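Local coordinates for homoserine dehydrogenase (Staphylococcus aureus M1064, PDB 4PG7), which catalyses the NAD(P)-dependent interconversion of L-homoserine and L-aspartate semialdehyde in the aspartic acid pathway, at residues N376-V381 against S414-I419. Numbering follows the deposited sequence.
Sequences NFFVVV and SYAAVI
Phe378 holds CG opposite its own N (chi1 171°), which leads its ring forward along the strand, past its own carbonyl carbon, to meet Val418 and Ala416 of the facing strand, and Val418 turns CG2 beside its backbone N to receive it. That methyl comes in at the ring's edge, near its plane, 3.7 Å from Phe378 CD1. Ala416 CB approaches obliquely, in close contact at 3.6 Å from Phe378 CE1. On the other side of the sheet, Val379 CG2 meets Ile419 CD1 at a looser 4.2 Å, and Val381 rests CG2 near the backbone of Tyr415. Between these two faces the backbones pair antiparallel, the axes of the two segments approaching to 4.6 Å: Phe377, Val379 and Val381 each exchange two N-H...O bonds with Ile419, Ala417 and Tyr415, respectively. The straightest joins Val381 N to Tyr415 O (2.9 Å, 176°), whereas the return bond from Tyr415 N to Val381 O is longer at 3.1 Å and more bent. Strands 375-382 and 414-422 are neighbours in the C-terminal sheet, consistent with the ACT domain, whose four-stranded antiparallel sheet has helices on one face; strands 436-444 and 404-411 flank the pair. Helix 253-262 covers the Phe378 side, Val258 and Leu262 packing on the ring, while the side chain of Val380 on this face lies about 8 Å from a bound lysine. At the ends, polar groups are held by neighbours: Asn376 OD1 accepts from Gly421 N and its ND2 donates to Val443 O, while Tyr415 OH reaches Gly386 O.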
loop_
_atom_site.group_PDB
_atom_site.type_symbol
_atom_site.label_atom_id
_atom_site.label_comp_id
_atom_site.label_asym_id
_atom_site.label_seq_id
_atom_site.Cartn_x
_atom_site.Cartn_y
_atom_site.Cartn_z
ATOM N N ASN A 376 4.093 4.176 25.319
ATOM C CA ASN A 376 5.468 3.854 25.604
ATOM C C ASN A 376 6.327 5.082 25.360
ATOM O O ASN A 376 6.044 5.891 24.461
ATOM C CB ASN A 376 5.933 2.713 24.718
ATOM C CG ASN A 376 4.874 1.650 24.556
ATOM O OD1 ASN A 376 4.354 1.131 25.536
ATOM N ND2 ASN A 376 4.518 1.357 23.319
ATOM N N PHE A 377 7.389 5.206 26.143
ATOM C CA PHE A 377 8.172 6.453 26.133
ATOM C C PHE A 377 9.654 6.202 26.217
ATOM O O PHE A 377 10.097 5.273 26.892
ATOM C CB PHE A 377 7.732 7.317 27.299
ATOM C CG PHE A 377 6.278 7.692 27.259
ATOM C CD1 PHE A 377 5.875 8.849 26.609
ATOM C CD2 PHE A 377 5.307 6.883 27.876
ATOM C CE1 PHE A 377 4.523 9.201 26.571
ATOM C CE2 PHE A 377 3.963 7.233 27.849
ATOM C CZ PHE A 377 3.577 8.393 27.195
ATOM N N PHE A 378 10.408 7.097 25.585
ATOM C CA PHE A 378 11.861 7.134 25.657
ATOM C C PHE A 378 12.204 8.428 26.373
ATOM O O PHE A 378 11.883 9.493 25.895
ATOM C CB PHE A 378 12.428 7.169 24.241
ATOM C CG PHE A 378 13.910 7.427 24.142
ATOM C CD1 PHE A 378 14.827 6.447 24.445
ATOM C CD2 PHE A 378 14.383 8.615 23.614
ATOM C CE1 PHE A 378 16.199 6.665 24.279
ATOM C CE2 PHE A 378 15.743 8.833 23.446
ATOM C CZ PHE A 378 16.653 7.848 23.770
ATOM N N VAL A 379 12.835 8.314 27.527
ATOM C CA VAL A 379 13.057 9.449 28.407
ATOM C C VAL A 379 14.560 9.633 28.597
ATOM O O VAL A 379 15.240 8.695 28.994
ATOM C CB VAL A 379 12.429 9.212 29.794
ATOM C CG1 VAL A 379 12.644 10.443 30.668
ATOM C CG2 VAL A 379 10.943 8.907 29.682
ATOM N N VAL A 380 15.064 10.835 28.331
ATOM C CA VAL A 380 16.478 11.170 28.529
ATOM C C VAL A 380 16.625 12.121 29.709
ATOM O O VAL A 380 15.954 13.162 29.750
ATOM C CB VAL A 380 17.046 11.875 27.299
ATOM C CG1 VAL A 380 18.525 12.170 27.495
ATOM C CG2 VAL A 380 16.844 11.012 26.066
ATOM N N VAL A 381 17.448 11.729 30.670
ATOM C CA VAL A 381 17.698 12.516 31.872
ATOM C C VAL A 381 19.182 12.886 31.924
ATOM O O VAL A 381 20.045 12.038 31.647
ATOM C CB VAL A 381 17.297 11.782 33.173
ATOM C CG1 VAL A 381 15.808 11.473 33.158
ATOM C CG2 VAL A 381 18.085 10.495 33.338
ATOM N N SER A 414 24.287 11.100 31.967
ATOM C CA SER A 414 22.998 11.061 31.278
ATOM C C SER A 414 22.620 9.632 30.997
ATOM O O SER A 414 23.452 8.844 30.578
ATOM C CB SER A 414 23.035 11.845 29.973
ATOM O OG SER A 414 23.183 13.220 30.223
ATOM N N TYR A 415 21.360 9.314 31.242
ATOM C CA TYR A 415 20.803 7.997 31.007
ATOM C C TYR A 415 19.527 8.168 30.223
ATOM O O TYR A 415 18.875 9.231 30.271
ATOM C CB TYR A 415 20.470 7.274 32.322
ATOM C CG TYR A 415 21.646 7.125 33.247
ATOM C CD1 TYR A 415 22.735 6.337 32.893
ATOM C CD2 TYR A 415 21.675 7.769 34.469
ATOM C CE1 TYR A 415 23.833 6.215 33.732
ATOM C CE2 TYR A 415 22.763 7.637 35.321
ATOM C CZ TYR A 415 23.838 6.871 34.944
ATOM O OH TYR A 415 24.914 6.754 35.785
ATOM N N ALA A 416 19.154 7.108 29.526
ATOM C CA ALA A 416 17.887 7.053 28.826
ATOM C C ALA A 416 17.149 5.841 29.337
ATOM O O ALA A 416 17.773 4.846 29.709
ATOM C CB ALA A 416 18.114 6.942 27.328
ATOM N N ALA A 417 15.824 5.922 29.341
ATOM C CA ALA A 417 14.977 4.802 29.731
ATOM C C ALA A 417 13.914 4.626 28.666
ATOM O O ALA A 417 13.348 5.596 28.209
ATOM C CB ALA A 417 14.306 5.070 31.069
ATOM N N VAL A 418 13.642 3.383 28.286
ATOM C CA VAL A 418 12.454 3.082 27.526
ATOM C C VAL A 418 11.499 2.354 28.455
ATOM O O VAL A 418 11.839 1.329 29.040
ATOM C CB VAL A 418 12.766 2.230 26.257
ATOM C CG1 VAL A 418 11.484 1.680 25.621
ATOM C CG2 VAL A 418 13.573 3.062 25.269
ATOM N N ILE A 419 10.293 2.894 28.545
ATOM C CA ILE A 419 9.293 2.376 29.430
ATOM C C ILE A 419 8.095 1.996 28.572
ATOM O O ILE A 419 7.577 2.814 27.808
ATOM C CB ILE A 419 8.881 3.416 30.474
ATOM C CG1 ILE A 419 10.110 3.979 31.174
ATOM C CG2 ILE A 419 7.953 2.788 31.490
ATOM C CD1 ILE A 419 9.925 5.392 31.654
#